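PDB 6K10: aldehyde dehydrogenase from Staphylococcus aureus, which oxidises the aldehyde 4,4'-diaponeurosporen-4-al to 4,4'-diaponeurosporenoic acid with NAD+ as the probable electron acceptor, a step in making the carotenoid staphyloxanthin. Local coordinates for residues 144-149 with 170-175; 49-54 with 154-159; 113-118 with 138-143. The protein carries 1 engineered substitution. All blocks are in the same frame, centred on the assembly; numbering follows the deposited sequence.

Contact 1 (144-149 with 170-175)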
loop_
_atom_site.group_PDB
_atom_site.type_symbol
_atom_site.label_atom_id
_atom_site.label_comp_id
_atom_site.label_asym_id
_atom_site.label_seq_id
_atom_site.Cartn_x
_atom_site.Cartn_y
_atom_site.Cartn_z
ATOM N N ILE A 144 -15.469 10.299 -10.083
ATOM C CA ILE A 144 -16.221 9.832 -8.926
ATOM C C ILE A 144 -17.425 9.042 -9.414
ATOM O O ILE A 144 -18.139 9.484 -10.322
ATOM C CB ILE A 144 -16.666 11.003 -8.032
ATOM C CG1 ILE A 144 -15.458 11.819 -7.569
ATOM C CG2 ILE A 144 -17.461 10.497 -6.838
ATOM C CD1 ILE A 144 -15.823 13.203 -7.075
ATOM N N LYS A 145 -17.649 7.880 -8.810
ATOM C CA LYS A 145 -18.845 7.079 -9.063
ATOM C C LYS A 145 -19.585 6.907 -7.744
ATOM O O LYS A 145 -19.224 6.034 -6.932
ATOM C CB LYS A 145 -18.483 5.726 -9.677
ATOM C CG LYS A 145 -19.662 4.968 -10.268
ATOM C CD LYS A 145 -20.332 4.105 -9.218
ATOM C CE LYS A 145 -21.795 3.895 -9.532
ATOM N NZ LYS A 145 -22.520 3.330 -8.363
ATOM N N PRO A 146 -20.605 7.714 -7.475
ATOM C CA PRO A 146 -21.354 7.596 -6.223
ATOM C C PRO A 146 -22.452 6.544 -6.326
ATOM O O PRO A 146 -22.811 6.080 -7.410
ATOM C CB PRO A 146 -21.951 8.999 -6.053
ATOM C CG PRO A 146 -22.182 9.452 -7.459
ATOM C CD PRO A 146 -21.069 8.849 -8.293
ATOM N N SER A 147 -22.991 6.184 -5.164
ATOM C CA SER A 147 -24.046 5.184 -5.103
ATOM C C SER A 147 -25.332 5.720 -5.720
ATOM O O SER A 147 -25.746 6.849 -5.438
ATOM C CB SER A 147 -24.298 4.768 -3.655
ATOM O OG SER A 147 -25.409 3.893 -3.556
ATOM N N GLU A 148 -25.968 4.906 -6.560
ATOM C CA GLU A 148 -27.276 5.250 -7.091
ATOM C C GLU A 148 -28.416 4.782 -6.196
ATOM O O GLU A 148 -29.577 5.098 -6.484
ATOM C CB GLU A 148 -27.449 4.675 -8.502
ATOM C CG GLU A 148 -27.573 3.164 -8.566
ATOM C CD GLU A 148 -28.096 2.690 -9.911
ATOM O OE1 GLU A 148 -28.323 1.473 -10.070
ATOM O OE2 GLU A 148 -28.279 3.539 -10.809
ATOM N N LEU A 149 -28.119 4.042 -5.122
ATOM C CA LEU A 149 -29.143 3.710 -4.138
ATOM C C LEU A 149 -29.575 4.927 -3.335
ATOM O O LEU A 149 -30.679 4.932 -2.781
ATOM C CB LEU A 149 -28.648 2.617 -3.190
ATOM C CG LEU A 149 -28.310 1.259 -3.809
ATOM C CD1 LEU A 149 -28.096 0.217 -2.721
ATOM C CD2 LEU A 149 -29.400 0.820 -4.774
ATOM N N ILE A 170 -12.300 17.117 -12.127
ATOM C CA ILE A 170 -13.108 16.240 -11.289
ATOM C C ILE A 170 -14.460 16.066 -11.966
ATOM O O ILE A 170 -15.101 17.053 -12.340
ATOM C CB ILE A 170 -13.288 16.796 -9.862
ATOM C CG1 ILE A 170 -11.934 16.999 -9.180
ATOM C CG2 ILE A 170 -14.150 15.858 -9.034
ATOM C CD1 ILE A 170 -12.020 17.781 -7.887
ATOM N N GLU A 171 -14.886 14.816 -12.126
ATOM C CA GLU A 171 -16.146 14.502 -12.783
ATOM C C GLU A 171 -16.880 13.444 -11.974
ATOM O O GLU A 171 -16.260 12.594 -11.329
ATOM C CB GLU A 171 -15.917 14.018 -14.226
ATOM C CG GLU A 171 -17.163 13.534 -14.973
ATOM C CD GLU A 171 -18.218 14.614 -15.166
ATOM O OE1 GLU A 171 -18.400 15.059 -16.318
ATOM O OE2 GLU A 171 -18.884 14.998 -14.181
ATOM N N VAL A 172 -18.210 13.509 -12.009
ATOM C CA VAL A 172 -19.076 12.561 -11.318
ATOM C C VAL A 172 -19.840 11.755 -12.358
ATOM O O VAL A 172 -20.462 12.328 -13.262
ATOM C CB VAL A 172 -20.046 13.276 -10.363
ATOM C CG1 VAL A 172 -21.035 12.284 -9.775
ATOM C CG2 VAL A 172 -19.275 13.985 -9.265
ATOM N N ILE A 173 -19.805 10.432 -12.222
ATOM C CA ILE A 173 -20.483 9.513 -13.130
ATOM C C ILE A 173 -21.602 8.830 -12.357
ATOM O O ILE A 173 -21.342 8.026 -11.455
ATOM C CB ILE A 173 -19.520 8.474 -13.717
ATOM C CG1 ILE A 173 -18.341 9.160 -14.405
ATOM C CG2 ILE A 173 -20.259 7.553 -14.674
ATOM C CD1 ILE A 173 -18.713 9.846 -15.684
ATOM N N GLU A 174 -22.846 9.125 -12.721
ATOM C CA GLU A 174 -23.998 8.475 -12.115
ATOM C C GLU A 174 -24.302 7.157 -12.818
ATOM O O GLU A 174 -24.117 7.020 -14.030
ATOM C CB GLU A 174 -25.229 9.379 -12.173
ATOM C CG GLU A 174 -25.222 10.518 -11.173
ATOM C CD GLU A 174 -26.221 11.599 -11.532
ATOM O OE1 GLU A 174 -26.646 11.649 -12.704
ATOM O OE2 GLU A 174 -26.587 12.394 -10.642
ATOM N N GLY A 175 -24.777 6.190 -12.048
ATOM C CA GLY A 175 -25.154 4.913 -12.612
ATOM C C GLY A 175 -25.046 3.804 -11.583
ATOM O O GLY A 175 -24.815 4.045 -10.399
HETATM O O HOH W 1 -24.696 7.256 -9.193
#

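Contact 2 (49-54 with 154-159)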
loop_
_atom_site.group_PDB
_atom_site.type_symbol
_atom_site.label_atom_id
_atom_site.label_comp_id
_atom_site.label_asym_id
_atom_site.label_seq_id
_atom_site.Cartn_x
_atom_site.Cartn_y
_atom_site.Cartn_z
ATOM N N SER A 49 -27.603 23.067 2.564
ATOM C CA SER A 49 -29.017 22.760 2.752
ATOM C C SER A 49 -29.464 21.623 1.840
ATOM O O SER A 49 -30.201 20.728 2.270
ATOM C CB SER A 49 -29.863 24.010 2.507
ATOM O OG SER A 49 -31.108 23.909 3.174
ATOM N N ASP A 50 -29.025 21.640 0.578
ATOM C CA ASP A 50 -29.410 20.586 -0.354
ATOM C C ASP A 50 -28.808 19.242 0.036
ATOM O O ASP A 50 -29.442 18.200 -0.163
ATOM C CB ASP A 50 -28.992 20.960 -1.777
ATOM C CG ASP A 50 -29.210 22.430 -2.082
ATOM O OD1 ASP A 50 -28.439 23.274 -1.571
ATOM O OD2 ASP A 50 -30.158 22.749 -2.830
ATOM N N ILE A 51 -27.591 19.243 0.581
ATOM C CA ILE A 51 -26.980 17.994 1.029
ATOM C C ILE A 51 -27.756 17.419 2.207
ATOM O O ILE A 51 -28.048 16.218 2.252
ATOM C CB ILE A 51 -25.500 18.215 1.385
ATOM C CG1 ILE A 51 -24.726 18.715 0.167
ATOM C CG2 ILE A 51 -24.883 16.924 1.902
ATOM C CD1 ILE A 51 -23.420 19.393 0.519
ATOM N N LEU A 52 -28.095 18.267 3.182
ATOM C CA LEU A 52 -28.884 17.807 4.321
ATOM C C LEU A 52 -30.238 17.272 3.874
ATOM O O LEU A 52 -30.708 16.249 4.386
ATOM C CB LEU A 52 -29.068 18.942 5.332
ATOM C CG LEU A 52 -27.835 19.414 6.106
ATOM C CD1 LEU A 52 -28.164 20.658 6.922
ATOM C CD2 LEU A 52 -27.313 18.309 7.010
ATOM N N GLU A 53 -30.880 17.949 2.919
ATOM C CA GLU A 53 -32.168 17.481 2.414
ATOM C C GLU A 53 -32.031 16.123 1.740
ATOM O O GLU A 53 -32.852 15.223 1.953
ATOM C CB GLU A 53 -32.752 18.501 1.435
ATOM C CG GLU A 53 -33.429 19.692 2.086
ATOM C CD GLU A 53 -33.343 20.944 1.232
ATOM O OE1 GLU A 53 -33.587 20.849 0.010
ATOM O OE2 GLU A 53 -33.044 22.024 1.783
ATOM N N ALA A 54 -30.996 15.962 0.913
ATOM C CA ALA A 54 -30.805 14.706 0.192
ATOM C C ALA A 54 -30.504 13.558 1.147
ATOM O O ALA A 54 -31.038 12.454 0.986
ATOM C CB ALA A 54 -29.686 14.864 -0.836
ATOM N N ALA A 154 -26.539 11.512 -4.771
ATOM C CA ALA A 154 -25.659 11.416 -5.932
ATOM C C ALA A 154 -25.823 12.618 -6.854
ATOM O O ALA A 154 -24.833 13.167 -7.354
ATOM C CB ALA A 154 -25.934 10.117 -6.693
ATOM N N ARG A 155 -27.067 13.046 -7.087
ATOM C CA ARG A 155 -27.310 14.189 -7.962
ATOM C C ARG A 155 -26.785 15.480 -7.353
ATOM O O ARG A 155 -26.232 16.330 -8.062
ATOM C CB ARG A 155 -28.802 14.325 -8.264
ATOM C CG ARG A 155 -29.141 15.476 -9.211
ATOM C CD ARG A 155 -28.225 15.509 -10.431
ATOM N NE ARG A 155 -28.352 14.310 -11.260
ATOM C CZ ARG A 155 -29.423 13.988 -11.976
ATOM N NH1 ARG A 155 -29.400 12.873 -12.692
ATOM N NH2 ARG A 155 -30.495 14.772 -11.978
ATOM N N VAL A 156 -27.013 15.676 -6.055
ATOM C CA VAL A 156 -26.482 16.860 -5.389
ATOM C C VAL A 156 -24.966 16.886 -5.504
ATOM O O VAL A 156 -24.361 17.941 -5.725
ATOM C CB VAL A 156 -26.948 16.900 -3.923
ATOM C CG1 VAL A 156 -26.170 17.947 -3.145
ATOM C CG2 VAL A 156 -28.440 17.180 -3.852
ATOM N N ILE A 157 -24.333 15.717 -5.374
ATOM C CA ILE A 157 -22.883 15.624 -5.526
ATOM C C ILE A 157 -22.475 15.990 -6.949
ATOM O O ILE A 157 -21.520 16.745 -7.166
ATOM C CB ILE A 157 -22.400 14.214 -5.139
ATOM C CG1 ILE A 157 -22.532 14.003 -3.627
ATOM C CG2 ILE A 157 -20.967 13.986 -5.600
ATOM C CD1 ILE A 157 -22.082 12.633 -3.157
ATOM N N LYS A 158 -23.199 15.463 -7.939
ATOM C CA LYS A 158 -22.882 15.767 -9.331
ATOM C C LYS A 158 -23.070 17.250 -9.634
ATOM O O LYS A 158 -22.222 17.867 -10.290
ATOM C CB LYS A 158 -23.746 14.919 -10.262
ATOM C CG LYS A 158 -23.649 15.322 -11.722
ATOM C CD LYS A 158 -23.425 14.118 -12.614
ATOM C CE LYS A 158 -23.223 14.543 -14.056
ATOM N NZ LYS A 158 -21.778 14.695 -14.376
ATOM N N ARG A 159 -24.179 17.833 -9.173
ATOM C CA ARG A 159 -24.414 19.262 -9.365
ATOM C C ARG A 159 -23.287 20.084 -8.755
ATOM O O ARG A 159 -22.699 20.949 -9.415
ATOM C CB ARG A 159 -25.750 19.659 -8.734
ATOM C CG ARG A 159 -26.984 19.278 -9.532
ATOM C CD ARG A 159 -28.176 20.132 -9.112
ATOM N NE ARG A 159 -28.990 19.492 -8.081
ATOM C CZ ARG A 159 -29.226 20.013 -6.880
ATOM N NH1 ARG A 159 -29.981 19.359 -6.008
ATOM N NH2 ARG A 159 -28.705 21.185 -6.546
#

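Contact 3 (113-118 with 138-143)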
loop_
_atom_site.group_PDB
_atom_site.type_symbol
_atom_site.label_atom_id
_atom_site.label_comp_id
_atom_site.label_asym_id
_atom_site.label_seq_id
_atom_site.Cartn_x
_atom_site.Cartn_y
_atom_site.Cartn_z
ATOM N N GLY A 113 -1.798 10.376 -10.916
ATOM C CA GLY A 113 -2.358 10.819 -12.177
ATOM C C GLY A 113 -3.862 10.990 -12.119
ATOM O O GLY A 113 -4.365 11.921 -11.484
ATOM N N THR A 114 -4.589 10.089 -12.774
ATOM C CA THR A 114 -6.045 10.115 -12.828
ATOM C C THR A 114 -6.576 8.937 -12.020
ATOM O O THR A 114 -6.246 7.783 -12.314
ATOM C CB THR A 114 -6.531 10.051 -14.275
ATOM O OG1 THR A 114 -6.049 11.198 -14.989
ATOM C CG2 THR A 114 -8.051 10.022 -14.331
ATOM N N VAL A 115 -7.393 9.226 -11.006
ATOM C CA VAL A 115 -7.805 8.218 -10.039
ATOM C C VAL A 115 -9.319 8.048 -10.077
ATOM O O VAL A 115 -10.065 8.918 -10.537
ATOM C CB VAL A 115 -7.335 8.561 -8.609
ATOM C CG1 VAL A 115 -5.842 8.853 -8.597
ATOM C CG2 VAL A 115 -8.121 9.742 -8.050
ATOM N N LEU A 116 -9.766 6.899 -9.575
ATOM C CA LEU A 116 -11.173 6.534 -9.514
ATOM C C LEU A 116 -11.587 6.381 -8.058
ATOM O O LEU A 116 -10.885 5.734 -7.274
ATOM C CB LEU A 116 -11.434 5.229 -10.273
ATOM C CG LEU A 116 -12.850 4.654 -10.201
ATOM C CD1 LEU A 116 -13.882 5.650 -10.720
ATOM C CD2 LEU A 116 -12.934 3.339 -10.960
ATOM N N ILE A 117 -12.726 6.970 -7.701
ATOM C CA ILE A 117 -13.272 6.892 -6.351
ATOM C C ILE A 117 -14.687 6.339 -6.447
ATOM O O ILE A 117 -15.550 6.937 -7.103
ATOM C CB ILE A 117 -13.263 8.259 -5.650
ATOM C CG1 ILE A 117 -11.824 8.743 -5.454
ATOM C CG2 ILE A 117 -13.989 8.181 -4.317
ATOM C CD1 ILE A 117 -11.720 10.158 -4.940
ATOM N N ILE A 118 -14.923 5.201 -5.797
ATOM C CA ILE A 118 -16.228 4.549 -5.767
ATOM C C ILE A 118 -16.765 4.632 -4.347
ATOM O O ILE A 118 -16.078 4.245 -3.395
ATOM C CB ILE A 118 -16.140 3.082 -6.228
ATOM C CG1 ILE A 118 -15.570 2.989 -7.643
ATOM C CG2 ILE A 118 -17.505 2.410 -6.150
ATOM C CD1 ILE A 118 -15.105 1.591 -8.014
ATOM N N ALA A 138 -3.101 15.518 -3.119
ATOM C CA ALA A 138 -1.954 14.815 -3.675
ATOM C C ALA A 138 -1.661 15.203 -5.119
ATOM O O ALA A 138 -0.626 14.790 -5.652
ATOM C CB ALA A 138 -2.168 13.303 -3.576
ATOM N N GLY A 139 -2.539 15.971 -5.761
ATOM C CA GLY A 139 -2.264 16.480 -7.090
ATOM C C GLY A 139 -2.825 15.670 -8.234
ATOM O O GLY A 139 -2.280 15.727 -9.342
ATOM N N ASN A 140 -3.899 14.925 -8.010
ATOM C CA ASN A 140 -4.477 14.066 -9.032
ATOM C C ASN A 140 -5.676 14.741 -9.689
ATOM O O ASN A 140 -6.214 15.736 -9.199
ATOM C CB ASN A 140 -4.900 12.728 -8.421
ATOM C CG ASN A 140 -3.748 11.993 -7.767
ATOM O OD1 ASN A 140 -3.049 11.213 -8.411
ATOM N ND2 ASN A 140 -3.540 12.245 -6.479
ATOM N N THR A 141 -6.081 14.191 -10.828
ATOM C CA THR A 141 -7.430 14.373 -11.337
ATOM C C THR A 141 -8.263 13.180 -10.886
ATOM O O THR A 141 -7.726 12.146 -10.482
ATOM C CB THR A 141 -7.452 14.496 -12.864
ATOM O OG1 THR A 141 -7.104 13.237 -13.454
ATOM C CG2 THR A 141 -6.469 15.558 -13.332
ATOM N N ALA A 142 -9.584 13.328 -10.940
ATOM C CA ALA A 142 -10.428 12.320 -10.318
ATOM C C ALA A 142 -11.733 12.142 -11.079
ATOM O O ALA A 142 -12.286 13.093 -11.638
ATOM C CB ALA A 142 -10.729 12.671 -8.857
ATOM N N ILE A 143 -12.215 10.903 -11.076
ATOM C CA ILE A 143 -13.547 10.546 -11.541
ATOM C C ILE A 143 -14.256 9.851 -10.388
ATOM O O ILE A 143 -13.698 8.931 -9.776
ATOM C CB ILE A 143 -13.496 9.642 -12.788
ATOM C CG1 ILE A 143 -12.966 10.429 -13.987
ATOM C CG2 ILE A 143 -14.868 9.068 -13.094
ATOM C CD1 ILE A 143 -12.774 9.590 -15.226
#

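Contact 1 (144-149 with 170-175)
I144 pairs with V172 in a parallel bridge, and two backbone hydrogen bonds hold it. I144 N gives its hydrogen to E171 O at 2.7 Å. I173 N gives its hydrogen to I144 O, also at 2.7 Å and nearly straight (169° at the hydrogen). The CA of V172 also approaches I144 O as a CH donor. Past this bridge the two chains leave the sheet as loops.

The apolar contacts lie on the face that carries I144 and V172. I144 CD1 reaches CG2 of I170 at 3.7 Å. V172 divides its two methyls: CG2 lies against I144, and CG1 meets P146 CD at 3.7 Å. CG1 takes that place because it stands anti to the backbone N (chi1 174°). Helices 126-138 and 151-164 cover this face through L132 and I161.

The polar contacts gather round G175. The K145 chain bends at chi2 (-88°) and brings NZ to P146 O at 2.9 Å, above the carbonyl plane. The same NZ makes a weak bond to G175 O at 3.2 Å. Water 1 donates to P146 O and accepts from G175 N at 3.0 Å. E148 lies along the G175 carbonyl group, with CB 3.3 Å from G175 O.

These segments open and close the beta-alpha-beta unit 141-145, 151-164, 170-172. I173 O is buried with no hydrogen-bond partner, though K145 CA approaches it as a CH donor. The chemistry changes along the contact: short backbone bonds fix the strand ends, whereas a weak ammonium bond and a bridging water link the loops.

Contact 2 (49-54 with 154-159)
V156 packs against I51 and A54 of helix 48-59, and its two methyls part to meet them. CG1 lies against CG1 of I51 at 3.7 Å, and the two side chains meet at a slant. CG2 sits 4.0 Å from A54 CB and equally far from D50 O. The first torsion of V156 (168°) sets CG1 anti to the backbone N. It puts CG2 beside the backbone N, anti to the carbonyl carbon, which gives each methyl its own partner.

One turn on from V156, R159 comes near D50. D50 OD2 is at the edge of the R159 guanidinium, near its plane. It stays 4.3 Å from NH2, beyond a salt bridge, so any attraction is probably modest. One face of the guanidinium lies over V156 CA, offset toward the rim of the group.

The axes of 49-54 and 154-159 run nearly antiparallel, at 161°, and are 9.6 Å apart. This is helix-helix packing on the outer side of the fold. It joins helix 48-59 to helix 151-164, the crossover helix of a beta-alpha-beta unit. That unit probably belongs to the Rossmann-like coenzyme-binding domain known for aldehyde dehydrogenases.

Further out, I51 also packs on F125 and on I71 of helix 63-89. A54 touches N152 and V153, one turn before V156. K158 bonds to the strand residue E171, and R155 to the loop residue E174.

Contact 3 (113-118 with 138-143)
T114 and T141 stand side by side on one face of the sheet, and their hydroxyls meet: T114 OG1 donates to T141 OG1 at 2.8 Å. T141 OG1 is placed for this between its backbone N and carbonyl carbon (chi1 69°). It also bonds to S18 of helix 10-23, which lies over this side.

The tight part is the backbone ladder. T141 N bonds to G113 O, V115 N to T141 O, I143 N to V115 O and I117 N to I143 O, all at 2.9 to 3.0 Å. At its start, N140 OD1 takes the hydrogen of G113 N at 2.9 Å in its carbonyl plane. N140 ND2 bonds to A135 O and F431 O, which fixes the turn of the amide.

The apolar side-chain pairs are looser. V115 CG2 stands 4.0 Å from A142 CB, and L116 CD1 is 4.3 Å from I143 CG2. Even this part is not a solvent side, for every touching residue is buried. Helix 126-138 covers V115 and A142, and helix 177-184 covers L116 and I143.

The pair begins and ends the beta-alpha-beta unit 104-118, 126-138, 141-145. Backbone, amide and hydroxyl bonds set its register; the apolar pairs are less specific.

Overall arrangement
Contacts 1 and 3 share strand 141-145, which stands between strands 104-118 and 170-172 in one sheet. Their centres are about 13 Å apart. K145 N probably bonds to I117 O at 2.9 Å, and I173 CG1 packs on I143 CG2. Contact 2 adds a helical layer outside contact 1, with centres about 12 Å apart. Two salt bridges join them: R155 NE to E174 OE2 at 2.7 Å, and K158 NZ to E171 OE2 at 2.9 Å. Contacts 2 and 3 do not touch; their nearest atoms are about 9 Å apart. In contact 3 the I117 side chain lies about 10 Å from that of E217, a predicted active-site residue. Contacts 1 and 2 lie away from the predicted sites.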